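Local coordinates for protein quinoline 2-oxidoreductase large subunit (Pseudomonas putida, PDB 1T3Q) that carries the molybdopterin cytosine dinucleotide and molybdenum centre of a molybdenum hydroxylase that oxidises quinoline at its 2-position, at residues Thr145-Ala150 with Ile320-Ala325; Ala292-Gln297 with Asn363-Gly368; Glu336-Asn341 with Glu355-Val360; Ile400-Val405 with Thr425-Ile430. One frame throughout, in Å; residues are numbered along the deposited sequence.

Contact 1: Thr145-Ala150 with Ile320-Ala325; sequences TGIEAA and ITDGGA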
loop_
_atom_site.group_PDB
_atom_site.type_symbol
_atom_site.label_atom_id
_atom_site.label_comp_id
_atom_site.label_asym_id
_atom_site.label_seq_id
_atom_site.Cartn_x
_atom_site.Cartn_y
_atom_site.Cartn_z
ATOM N N THR B 145 11.279 16.685 42.043
ATOM C CA THR B 145 12.395 15.928 41.491
ATOM C C THR B 145 12.552 14.481 41.932
ATOM O O THR B 145 13.479 13.800 41.493
ATOM C CB THR B 145 13.705 16.662 41.788
ATOM O OG1 THR B 145 13.842 16.818 43.206
ATOM C CG2 THR B 145 13.696 18.044 41.139
ATOM N N GLY B 146 11.658 14.005 42.791
ATOM C CA GLY B 146 11.767 12.634 43.249
ATOM C C GLY B 146 10.680 12.237 44.225
ATOM O O GLY B 146 9.868 13.064 44.646
ATOM N N ILE B 147 10.679 10.962 44.592
ATOM C CA ILE B 147 9.697 10.415 45.515
ATOM C C ILE B 147 9.666 11.140 46.856
ATOM O O ILE B 147 8.594 11.436 47.378
ATOM C CB ILE B 147 9.966 8.914 45.748
ATOM C CG1 ILE B 147 9.619 8.131 44.478
ATOM C CG2 ILE B 147 9.169 8.408 46.936
ATOM C CD1 ILE B 147 9.999 6.665 44.536
ATOM N N GLU B 148 10.839 11.414 47.415
ATOM C CA GLU B 148 10.924 12.098 48.703
ATOM C C GLU B 148 10.232 13.455 48.642
ATOM O O GLU B 148 9.375 13.765 49.471
ATOM C CB GLU B 148 12.387 12.282 49.106
ATOM N N ALA B 149 10.608 14.256 47.652
ATOM C CA ALA B 149 10.033 15.581 47.470
ATOM C C ALA B 149 8.543 15.509 47.168
ATOM O O ALA B 149 7.767 16.331 47.651
ATOM C CB ALA B 149 10.756 16.314 46.340
ATOM N N ALA B 150 8.137 14.529 46.366
ATOM C CA ALA B 150 6.728 14.393 46.017
ATOM C C ALA B 150 5.874 14.081 47.247
ATOM O O ALA B 150 4.745 14.542 47.362
ATOM C CB ALA B 150 6.553 13.299 44.967
ATOM N N ILE B 320 6.988 2.261 46.531
ATOM C CA ILE B 320 6.689 3.586 45.997
ATOM C C ILE B 320 7.249 3.720 44.586
ATOM O O ILE B 320 8.398 3.363 44.330
ATOM C CB ILE B 320 7.301 4.696 46.870
ATOM C CG1 ILE B 320 6.927 4.476 48.338
ATOM C CG2 ILE B 320 6.792 6.058 46.402
ATOM C CD1 ILE B 320 7.701 5.352 49.305
ATOM N N THR B 321 6.429 4.242 43.681
ATOM C CA THR B 321 6.812 4.421 42.287
ATOM C C THR B 321 6.972 5.888 41.909
ATOM O O THR B 321 6.131 6.724 42.259
ATOM C CB THR B 321 5.745 3.803 41.342
ATOM O OG1 THR B 321 5.705 2.381 41.520
ATOM C CG2 THR B 321 6.059 4.118 39.886
ATOM N N ASP B 322 8.061 6.197 41.208
ATOM C CA ASP B 322 8.300 7.555 40.720
ATOM C C ASP B 322 7.554 7.522 39.390
ATOM O O ASP B 322 8.074 7.018 38.392
ATOM C CB ASP B 322 9.795 7.790 40.489
ATOM C CG ASP B 322 10.098 9.211 40.048
ATOM O OD1 ASP B 322 9.496 9.659 39.050
ATOM O OD2 ASP B 322 10.934 9.877 40.697
ATOM N N GLY B 323 6.335 8.056 39.378
ATOM C CA GLY B 323 5.513 7.990 38.182
ATOM C C GLY B 323 5.621 9.017 37.076
ATOM O O GLY B 323 5.040 8.827 36.007
ATOM N N GLY B 324 6.351 10.096 37.299
ATOM C CA GLY B 324 6.444 11.097 36.256
ATOM C C GLY B 324 5.251 12.029 36.330
ATOM O O GLY B 324 4.411 11.908 37.229
ATOM N N ALA B 325 5.169 12.938 35.364
ATOM C CA ALA B 325 4.127 13.959 35.311
ATOM C C ALA B 325 2.701 13.524 35.020
ATOM O O ALA B 325 1.760 14.185 35.465
ATOM C CB ALA B 325 4.534 15.043 34.314
HETATM O O HOH W 1 12.475 9.204 42.954
#

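Contact 2: Ala292-Gln297 with Asn363-Gly368; sequences ATHAKQ and NKCPIG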
loop_
_atom_site.group_PDB
_atom_site.type_symbol
_atom_site.label_atom_id
_atom_site.label_comp_id
_atom_site.label_asym_id
_atom_site.label_seq_id
_atom_site.Cartn_x
_atom_site.Cartn_y
_atom_site.Cartn_z
ATOM N N ALA B 292 9.656 9.395 25.563
ATOM C CA ALA B 292 8.921 8.140 25.483
ATOM C C ALA B 292 8.502 7.917 26.934
ATOM O O ALA B 292 7.913 8.804 27.552
ATOM C CB ALA B 292 9.824 7.018 24.997
ATOM N N THR B 293 8.796 6.748 27.477
ATOM C CA THR B 293 8.487 6.467 28.875
ATOM C C THR B 293 9.743 5.842 29.463
ATOM O O THR B 293 10.614 5.387 28.719
ATOM C CB THR B 293 7.326 5.452 29.031
ATOM O OG1 THR B 293 7.587 4.295 28.225
ATOM C CG2 THR B 293 6.000 6.069 28.611
ATOM N N HIS B 294 9.858 5.864 30.786
ATOM C CA HIS B 294 10.981 5.232 31.465
ATOM C C HIS B 294 10.273 4.197 32.312
ATOM O O HIS B 294 9.045 4.209 32.402
ATOM C CB HIS B 294 11.744 6.194 32.386
ATOM C CG HIS B 294 12.371 7.354 31.677
ATOM N ND1 HIS B 294 12.990 7.236 30.450
ATOM C CD2 HIS B 294 12.486 8.655 32.033
ATOM C CE1 HIS B 294 13.455 8.417 30.078
ATOM N NE2 HIS B 294 13.163 9.294 31.020
ATOM N N ALA B 295 11.026 3.315 32.946
ATOM C CA ALA B 295 10.398 2.291 33.759
ATOM C C ALA B 295 11.284 1.808 34.882
ATOM O O ALA B 295 12.446 2.201 34.983
ATOM C CB ALA B 295 10.007 1.112 32.876
ATOM N N LYS B 296 10.696 0.961 35.728
ATOM C CA LYS B 296 11.368 0.310 36.845
ATOM C C LYS B 296 11.732 1.133 38.067
ATOM O O LYS B 296 12.300 0.594 39.018
ATOM C CB LYS B 296 12.636 -0.388 36.340
ATOM C CG LYS B 296 12.417 -1.268 35.117
ATOM C CD LYS B 296 11.562 -2.493 35.443
ATOM C CE LYS B 296 11.292 -3.320 34.185
ATOM N NZ LYS B 296 10.573 -4.597 34.478
ATOM N N GLN B 297 11.408 2.420 38.083
ATOM C CA GLN B 297 11.801 3.207 39.240
ATOM C C GLN B 297 10.877 3.143 40.444
ATOM O O GLN B 297 9.967 3.951 40.593
ATOM C CB GLN B 297 12.042 4.677 38.869
ATOM C CG GLN B 297 12.619 5.470 40.046
ATOM C CD GLN B 297 13.110 6.858 39.679
ATOM O OE1 GLN B 297 12.534 7.537 38.831
ATOM N NE2 GLN B 297 14.173 7.295 40.346
ATOM N N ASN B 363 8.049 15.622 38.218
ATOM C CA ASN B 363 8.210 16.338 36.965
ATOM C C ASN B 363 9.261 15.666 36.082
ATOM O O ASN B 363 10.355 16.184 35.872
ATOM C CB ASN B 363 8.552 17.804 37.238
ATOM C CG ASN B 363 7.366 18.568 37.810
ATOM O OD1 ASN B 363 7.376 18.984 38.967
ATOM N ND2 ASN B 363 6.328 18.734 37.000
ATOM N N LYS B 364 8.893 14.491 35.582
ATOM C CA LYS B 364 9.743 13.683 34.713
ATOM C C LYS B 364 8.810 13.080 33.682
ATOM O O LYS B 364 7.590 13.192 33.809
ATOM C CB LYS B 364 10.403 12.568 35.519
ATOM C CG LYS B 364 11.239 13.061 36.682
ATOM C CD LYS B 364 11.740 11.910 37.539
ATOM C CE LYS B 364 12.509 12.438 38.743
ATOM N NZ LYS B 364 13.060 11.358 39.590
ATOM N N CYS B 365 9.349 12.441 32.651
ATOM C CA CYS B 365 8.445 11.861 31.680
ATOM C C CYS B 365 7.698 10.741 32.404
ATOM O O CYS B 365 8.202 10.155 33.369
ATOM C CB CYS B 365 9.202 11.320 30.468
ATOM S SG CYS B 365 10.001 9.768 30.766
ATOM N N PRO B 366 6.468 10.455 31.973
ATOM C CA PRO B 366 5.704 9.395 32.630
ATOM C C PRO B 366 6.385 8.037 32.670
ATOM O O PRO B 366 7.083 7.638 31.732
ATOM C CB PRO B 366 4.381 9.371 31.854
ATOM C CG PRO B 366 4.659 10.133 30.592
ATOM C CD PRO B 366 5.645 11.173 30.988
ATOM N N ILE B 367 6.196 7.346 33.784
ATOM C CA ILE B 367 6.743 6.012 33.945
ATOM C C ILE B 367 5.854 5.158 33.051
ATOM O O ILE B 367 4.689 5.484 32.837
ATOM C CB ILE B 367 6.647 5.547 35.420
ATOM C CG1 ILE B 367 7.708 4.482 35.697
ATOM C CG2 ILE B 367 5.255 5.017 35.726
ATOM C CD1 ILE B 367 9.130 5.022 35.679
ATOM N N GLY B 368 6.399 4.075 32.511
ATOM C CA GLY B 368 5.610 3.239 31.632
ATOM C C GLY B 368 6.039 1.787 31.682
ATOM O O GLY B 368 6.949 1.423 32.427
HETATM O O HOH W 2 14.605 9.735 38.180
#

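Contact 3: Glu336-Asn341 with Glu355-Val360; sequences ESHVGN and EESIAV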
loop_
_atom_site.group_PDB
_atom_site.type_symbol
_atom_site.label_atom_id
_atom_site.label_comp_id
_atom_site.label_asym_id
_atom_site.label_seq_id
_atom_site.Cartn_x
_atom_site.Cartn_y
_atom_site.Cartn_z
ATOM N N GLU B 336 3.910 -0.146 37.816
ATOM C CA GLU B 336 5.035 -0.566 38.647
ATOM C C GLU B 336 4.624 -1.146 40.007
ATOM O O GLU B 336 4.274 -2.320 40.098
ATOM C CB GLU B 336 6.020 0.590 38.830
ATOM C CG GLU B 336 6.883 0.849 37.584
ATOM C CD GLU B 336 7.946 -0.227 37.375
ATOM O OE1 GLU B 336 8.412 -0.402 36.226
ATOM O OE2 GLU B 336 8.330 -0.889 38.361
ATOM N N SER B 337 4.664 -0.329 41.057
ATOM C CA SER B 337 4.325 -0.785 42.408
ATOM C C SER B 337 2.986 -1.501 42.590
ATOM O O SER B 337 2.917 -2.541 43.249
ATOM C CB SER B 337 4.386 0.392 43.391
ATOM O OG SER B 337 5.723 0.807 43.605
ATOM N N HIS B 338 1.926 -0.946 42.017
ATOM C CA HIS B 338 0.600 -1.527 42.164
ATOM C C HIS B 338 0.525 -2.986 41.716
ATOM O O HIS B 338 0.195 -3.863 42.513
ATOM C CB HIS B 338 -0.423 -0.676 41.409
ATOM C CG HIS B 338 -1.846 -0.997 41.748
ATOM N ND1 HIS B 338 -2.558 -1.994 41.116
ATOM C CD2 HIS B 338 -2.688 -0.454 42.659
ATOM C CE1 HIS B 338 -3.778 -2.049 41.622
ATOM N NE2 HIS B 338 -3.882 -1.124 42.560
ATOM N N VAL B 339 0.827 -3.258 40.451
ATOM C CA VAL B 339 0.770 -4.638 39.980
ATOM C C VAL B 339 1.879 -5.479 40.603
ATOM O O VAL B 339 1.730 -6.695 40.758
ATOM C CB VAL B 339 0.865 -4.725 38.443
ATOM C CG1 VAL B 339 -0.329 -4.020 37.822
ATOM C CG2 VAL B 339 2.172 -4.120 37.953
ATOM N N GLY B 340 2.980 -4.828 40.972
ATOM C CA GLY B 340 4.092 -5.531 41.590
ATOM C C GLY B 340 3.732 -6.128 42.943
ATOM O O GLY B 340 4.032 -7.293 43.220
ATOM N N ASN B 341 3.089 -5.333 43.796
ATOM C CA ASN B 341 2.706 -5.815 45.117
ATOM C C ASN B 341 1.678 -6.936 45.060
ATOM O O ASN B 341 1.593 -7.750 45.979
ATOM C CB ASN B 341 2.165 -4.669 45.981
ATOM C CG ASN B 341 3.270 -3.865 46.641
ATOM O OD1 ASN B 341 3.029 -3.129 47.597
ATOM N ND2 ASN B 341 4.488 -3.994 46.128
ATOM N N GLU B 355 1.366 -4.851 53.004
ATOM C CA GLU B 355 1.988 -4.103 51.935
ATOM C C GLU B 355 1.150 -2.931 51.496
ATOM O O GLU B 355 -0.069 -2.919 51.668
ATOM C CB GLU B 355 2.277 -5.016 50.733
ATOM C CG GLU B 355 1.069 -5.705 50.104
ATOM C CD GLU B 355 0.127 -4.754 49.393
ATOM O OE1 GLU B 355 0.609 -3.815 48.719
ATOM O OE2 GLU B 355 -1.104 -4.954 49.492
ATOM N N GLU B 356 1.823 -1.939 50.930
ATOM C CA GLU B 356 1.155 -0.758 50.428
ATOM C C GLU B 356 1.873 -0.325 49.160
ATOM O O GLU B 356 3.103 -0.389 49.077
ATOM C CB GLU B 356 1.203 0.379 51.446
ATOM C CG GLU B 356 0.331 1.569 51.050
ATOM C CD GLU B 356 0.407 2.721 52.041
ATOM O OE1 GLU B 356 -0.474 3.605 51.995
ATOM O OE2 GLU B 356 1.347 2.749 52.860
ATOM N N SER B 357 1.090 0.108 48.184
ATOM C CA SER B 357 1.604 0.572 46.909
ATOM C C SER B 357 1.299 2.062 46.779
ATOM O O SER B 357 0.148 2.472 46.915
ATOM C CB SER B 357 0.926 -0.191 45.771
ATOM O OG SER B 357 1.318 0.329 44.515
ATOM N N ILE B 358 2.327 2.863 46.517
ATOM C CA ILE B 358 2.157 4.307 46.363
ATOM C C ILE B 358 2.771 4.776 45.044
ATOM O O ILE B 358 3.937 4.489 44.759
ATOM C CB ILE B 358 2.860 5.086 47.502
ATOM C CG1 ILE B 358 2.389 4.572 48.865
ATOM C CG2 ILE B 358 2.560 6.580 47.374
ATOM C CD1 ILE B 358 3.217 5.095 50.022
ATOM N N ALA B 359 1.987 5.493 44.246
ATOM C CA ALA B 359 2.460 6.029 42.972
ATOM C C ALA B 359 2.410 7.545 43.102
ATOM O O ALA B 359 1.352 8.108 43.378
ATOM C CB ALA B 359 1.554 5.569 41.830
ATOM N N VAL B 360 3.547 8.207 42.920
ATOM C CA VAL B 360 3.581 9.660 43.029
ATOM C C VAL B 360 4.006 10.340 41.743
ATOM O O VAL B 360 4.857 9.838 41.001
ATOM C CB VAL B 360 4.530 10.132 44.153
ATOM C CG1 VAL B 360 4.043 9.606 45.489
ATOM C CG2 VAL B 360 5.961 9.660 43.873
#

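Contact 4: Ile400-Val405 with Thr425-Ile430; sequences IRRRNV and TYLQTI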
loop_
_atom_site.group_PDB
_atom_site.type_symbol
_atom_site.label_atom_id
_atom_site.label_comp_id
_atom_site.label_asym_id
_atom_site.label_seq_id
_atom_site.Cartn_x
_atom_site.Cartn_y
_atom_site.Cartn_z
ATOM N N ILE B 400 16.429 -23.141 51.609
ATOM C CA ILE B 400 15.467 -22.267 52.272
ATOM C C ILE B 400 14.223 -22.083 51.402
ATOM O O ILE B 400 13.115 -21.902 51.920
ATOM C CB ILE B 400 16.075 -20.892 52.630
ATOM C CG1 ILE B 400 15.148 -20.171 53.618
ATOM C CG2 ILE B 400 16.277 -20.046 51.373
ATOM C CD1 ILE B 400 15.772 -18.958 54.280
ATOM N N ARG B 401 14.396 -22.142 50.084
ATOM C CA ARG B 401 13.264 -22.004 49.178
ATOM C C ARG B 401 12.389 -23.260 49.188
ATOM O O ARG B 401 11.166 -23.162 49.134
ATOM C CB ARG B 401 13.750 -21.671 47.761
ATOM C CG ARG B 401 14.239 -20.227 47.636
ATOM C CD ARG B 401 14.828 -19.928 46.265
ATOM N NE ARG B 401 15.126 -18.505 46.078
ATOM C CZ ARG B 401 16.158 -17.860 46.614
ATOM N NH1 ARG B 401 17.025 -18.500 47.389
ATOM N NH2 ARG B 401 16.331 -16.565 46.360
ATOM N N ARG B 402 13.008 -24.436 49.272
ATOM C CA ARG B 402 12.242 -25.683 49.322
ATOM C C ARG B 402 11.298 -25.684 50.520
ATOM O O ARG B 402 10.211 -26.254 50.466
ATOM C CB ARG B 402 13.159 -26.898 49.465
ATOM C CG ARG B 402 14.065 -27.162 48.292
ATOM C CD ARG B 402 14.730 -28.525 48.437
ATOM N NE ARG B 402 15.670 -28.751 47.348
ATOM C CZ ARG B 402 16.972 -28.506 47.424
ATOM N NH1 ARG B 402 17.499 -28.035 48.546
ATOM N NH2 ARG B 402 17.742 -28.707 46.364
ATOM N N ARG B 403 11.726 -25.051 51.604
ATOM C CA ARG B 403 10.934 -25.006 52.828
ATOM C C ARG B 403 9.803 -23.984 52.827
ATOM O O ARG B 403 9.005 -23.945 53.763
ATOM C CB ARG B 403 11.854 -24.741 54.023
ATOM C CG ARG B 403 12.964 -25.766 54.161
ATOM C CD ARG B 403 13.864 -25.469 55.339
ATOM N NE ARG B 403 14.929 -26.460 55.454
ATOM C CZ ARG B 403 15.768 -26.542 56.479
ATOM N NH1 ARG B 403 16.703 -27.479 56.494
ATOM N NH2 ARG B 403 15.670 -25.690 57.490
ATOM N N ASN B 404 9.721 -23.165 51.784
ATOM C CA ASN B 404 8.677 -22.147 51.723
ATOM C C ASN B 404 7.857 -22.134 50.441
ATOM O O ASN B 404 6.816 -21.481 50.365
ATOM C CB ASN B 404 9.304 -20.774 51.940
ATOM C CG ASN B 404 9.825 -20.596 53.346
ATOM O OD1 ASN B 404 9.048 -20.421 54.287
ATOM N ND2 ASN B 404 11.144 -20.658 53.505
ATOM N N VAL B 405 8.323 -22.859 49.433
ATOM C CA VAL B 405 7.635 -22.901 48.152
ATOM C C VAL B 405 6.332 -23.692 48.197
ATOM O O VAL B 405 6.176 -24.607 49.009
ATOM C CB VAL B 405 8.553 -23.522 47.068
ATOM C CG1 VAL B 405 8.743 -25.010 47.331
ATOM C CG2 VAL B 405 7.973 -23.296 45.706
ATOM N N THR B 425 5.856 -26.076 38.308
ATOM C CA THR B 425 7.006 -26.854 38.759
ATOM C C THR B 425 7.945 -26.094 39.690
ATOM O O THR B 425 9.163 -26.134 39.519
ATOM C CB THR B 425 7.817 -27.349 37.549
ATOM O OG1 THR B 425 8.025 -26.259 36.638
ATOM C CG2 THR B 425 7.077 -28.470 36.835
ATOM N N TYR B 426 7.389 -25.421 40.691
ATOM C CA TYR B 426 8.209 -24.651 41.615
ATOM C C TYR B 426 9.326 -25.462 42.259
ATOM O O TYR B 426 10.498 -25.111 42.141
ATOM C CB TYR B 426 7.347 -24.037 42.722
ATOM C CG TYR B 426 6.162 -23.220 42.251
ATOM C CD1 TYR B 426 6.103 -22.697 40.957
ATOM C CD2 TYR B 426 5.111 -22.940 43.123
ATOM C CE1 TYR B 426 5.026 -21.913 40.548
ATOM C CE2 TYR B 426 4.035 -22.160 42.727
ATOM C CZ TYR B 426 3.995 -21.648 41.441
ATOM O OH TYR B 426 2.930 -20.865 41.060
ATOM N N LEU B 427 8.961 -26.539 42.953
ATOM C CA LEU B 427 9.950 -27.375 43.622
ATOM C C LEU B 427 10.961 -27.963 42.650
ATOM O O LEU B 427 12.167 -27.883 42.879
ATOM C CB LEU B 427 9.273 -28.519 44.393
ATOM C CG LEU B 427 10.262 -29.433 45.133
ATOM C CD1 LEU B 427 11.067 -28.610 46.131
ATOM C CD2 LEU B 427 9.520 -30.551 45.849
ATOM N N GLN B 428 10.470 -28.556 41.569
ATOM C CA GLN B 428 11.356 -29.167 40.585
ATOM C C GLN B 428 12.311 -28.149 39.968
ATOM O O GLN B 428 13.433 -28.495 39.592
ATOM C CB GLN B 428 10.542 -29.870 39.496
ATOM C CG GLN B 428 11.392 -30.486 38.395
ATOM C CD GLN B 428 10.631 -31.487 37.540
ATOM O OE1 GLN B 428 9.414 -31.378 37.359
ATOM N NE2 GLN B 428 11.352 -32.461 36.995
ATOM N N THR B 429 11.877 -26.895 39.878
ATOM C CA THR B 429 12.741 -25.849 39.325
ATOM C C THR B 429 13.927 -25.592 40.253
ATOM O O THR B 429 15.067 -25.483 39.808
ATOM C CB THR B 429 11.966 -24.530 39.119
ATOM O OG1 THR B 429 11.078 -24.674 38.004
ATOM C CG2 THR B 429 12.922 -23.382 38.858
ATOM N N ILE B 430 13.654 -25.501 41.550
ATOM C CA ILE B 430 14.702 -25.274 42.534
ATOM C C ILE B 430 15.749 -26.392 42.460
ATOM O O ILE B 430 16.952 -26.133 42.453
ATOM C CB ILE B 430 14.116 -25.241 43.962
ATOM C CG1 ILE B 430 13.118 -24.085 44.091
ATOM C CG2 ILE B 430 15.240 -25.116 44.982
ATOM C CD1 ILE B 430 12.361 -24.062 45.410
#

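Contact 1: Thr145-Ala150 with Ile320-Ala325
Gly-146, the N-cap residue of helix 147-152, brings its CA to 3.8 Å from OD2 of Asp-322, on strand 312-322. Ala-150 N bonds Gly-146 O in the first turn. The amide of Ile-147, at the helix start, turns instead to a water at 3.0 Å from its N, and the same water gives a hydrogen bond to Asp-322 OD2 at 2.8 Å. The helix start therefore meets the carboxylate through one bridging solvent molecule.

Ile-147 carries the apolar half of the contact. With CG1 beside the backbone N (chi1 -71°) and CG2 anti to it, its two branches part over the strand. CG2 presses on CG2 of Ile-320 at 3.4 Å, tighter than usual for carbons, while CD1 lies over the strand backbone, 3.7 Å from Ile-320 O and 3.9 Å from Asp-322 N. CG1 passes CB of Asp-322 at 4.0 Å. Cutting this side chain back to an alanine would probably open a gap over Ile-320 and strip the strand backbone of the CD1 methyl that covers it. Further along, Ala-150 turns its methyl to Val-360 of the neighbouring strand, so the helix packs across two strands of one sheet.

Asp-322 is itself fixed by salt bridges to Lys-364 through OD2 and to Arg-195 through OD1, with Thr-362 also bonded to OD1. These charges, together with the nearby helix N-terminus, are likely to keep the buried carboxylate ionised.

Contact 2: Ala292-Gln297 with Asn363-Gly368
The imidazole of His-294 takes the sulfur of Cys-365 over one face: SG stands 3.3 Å from the ring centroid, 27° off the ring normal, displaced toward the CD2 and NE2 rim. SG lies between the backbone N and the carbonyl carbon of its own residue (chi1 77°), a rotation that swings it onto the ring. On another flank of His-294, Ile-367 lays CD1 against the backbone, 3.6 Å from Ala-295 CA and 3.4 Å from His-294 O. Replacing the histidine by an alanine would probably leave the Cys-365 sulfur without the ring it rests on and free the thiol to turn.

Both segments are loops of the molybdopterin-binding region, joined by a single beta bridge between His-294 and Ile-367, with the chains at nearly a right angle. Gly-368 N donates to His-294 O at 2.7 Å, almost in line with the C=O bond (176°), whereas the bond from His-294 N to Pro-366 O is weak at 3.4 Å. A CB on Gly-368 would run into Thr-293 CB in this arrangement. The extended chains of Gln-297 and Lys-364 cross at about a right angle, and a water links them, 3.1 Å from Gln-297 OE1 and 2.6 Å from Lys-364 NZ. Arg-195 also bonds that amide oxygen, and Asp-322 forms a salt bridge with the lysine. Lys-296 turns the other way, its NZ bonded to the carbonyls of Val-373 and of Arg-371, the latter a residue of the molybdenum pocket.

Contact 3: Glu336-Asn341 with Glu355-Val360
Ser-357 sits beneath the first turn of helix 337-342, which belongs to a beta-alpha-beta unit: strand 312-322 leads into the helix, and strand 352-360 returns parallel to the first. Helix and returning strand run nearly antiparallel, 162° between their directions, with the axes of the short segments 7.5 Å apart at closest approach.

The tight part is this serine. Its OG, anti to the backbone N, stands up from the strand into the backbone of the helix start, 3.3 Å from Ser-337 CB and 3.1 Å from His-338 CA. His-338 N is also near, 2.9 Å from Ser-357 OG, but the angle is too poor for a hydrogen bond, and the fit is one of shape. The small serine is consistent with the close approach of helix and strand here. Ser-337 directs its own OG elsewhere, to Ser-319 and Thr-321 on the first strand of the unit.

Away from the helix the strand is looser. Ile-358 and Glu-356 point to the other side of the sheet; Ile-358 packs there on Ile-320, and the partly exposed Glu-356 reaches a salt bridge with Arg-168.

At the end toward Asn-341, the chain of Glu-355 is bent about its CB-CG bond (chi2 69°), which brings the carboxylate up to the helix; the carboxylate plane stands 87° from that of the Asn-341 amide. OE2 accepts from Arg-171 N, and Glu-355 OE1 lies 3.3 Å from Asn-341 CB.

Contact 4: Ile400-Val405 with Thr425-Ile430
Ile-430 is the main apolar residue that helix 426-437 turns toward the segment 400-405. Its CB points to that segment and splits two ways: CG2, anti to the backbone N, comes 4.1 Å from Arg-402 CG, on the aliphatic part of that chain and oblique to its guanidinium. The other branch, through CG1, beside the backbone N (chi1 -62°), runs out extended (chi2 173°), so that the terminal methyl CD1 reaches the backbone of Arg-401 and Arg-402. There CD1 meets Arg-401 CB at 3.6 Å, Arg-402 N at 3.9 Å and, on a further flank, Val-405 CB at 4.2 Å. One methyl is thus held between two side-chain carbons and a backbone amide.

Leu-427, one turn earlier, crosses Arg-402 at about a right angle and sets CD1 4.0 Å from its CG. Arg-402 therefore gives its hydrocarbon stem to both residues, while its charged end goes to salt bridges with Glu-434, through NH2, and Glu-399, through NH1. Val-405 also packs beside Tyr-426, although the modelled approach is too short to be trusted in detail.

The turn that places Val-405 is closed from within. Arg-401 O accepts from both Asn-404 N and Val-405 N, and Asn-404 ND2 donates to Ile-400 O at 2.8 Å.

Around this pair of helices, Ile-400 packs on helix 375-393, and Arg-401 forms salt bridges with Glu-383 and Asp-387 of the same helix, and its NH1 also bonds Pro-397 O. Strand 454-467 lies against the contact as well, its Val-462 touching both Arg-401 and Ile-430.

How the contacts relate
Contacts 1, 2 and 3 form one continuous cluster, their centres 10 to 15 Å apart. Contacts 1 and 2 meet in the salt bridge of Asp-322 OD2 with Lys-364 NZ (2.8 Å). Contacts 1 and 3 share neighbouring strands of one sheet, 312-322 and 352-360, and are tied by Thr-321 OG1 to Ser-337 OG (2.6 Å). Glu-336 OE1, accepting from Lys-296 N at 2.7 Å, couples contact 3 to contact 2. Contact 2 leads on to the active site, as the side chain of Lys-296 lies about 7 Å from the bound dioxosulfidomolybdenum(VI) ion and about 8 Å from the pterin cytosine dinucleotide. Contact 4 stands apart, its nearest atoms about 14 Å from contact 3.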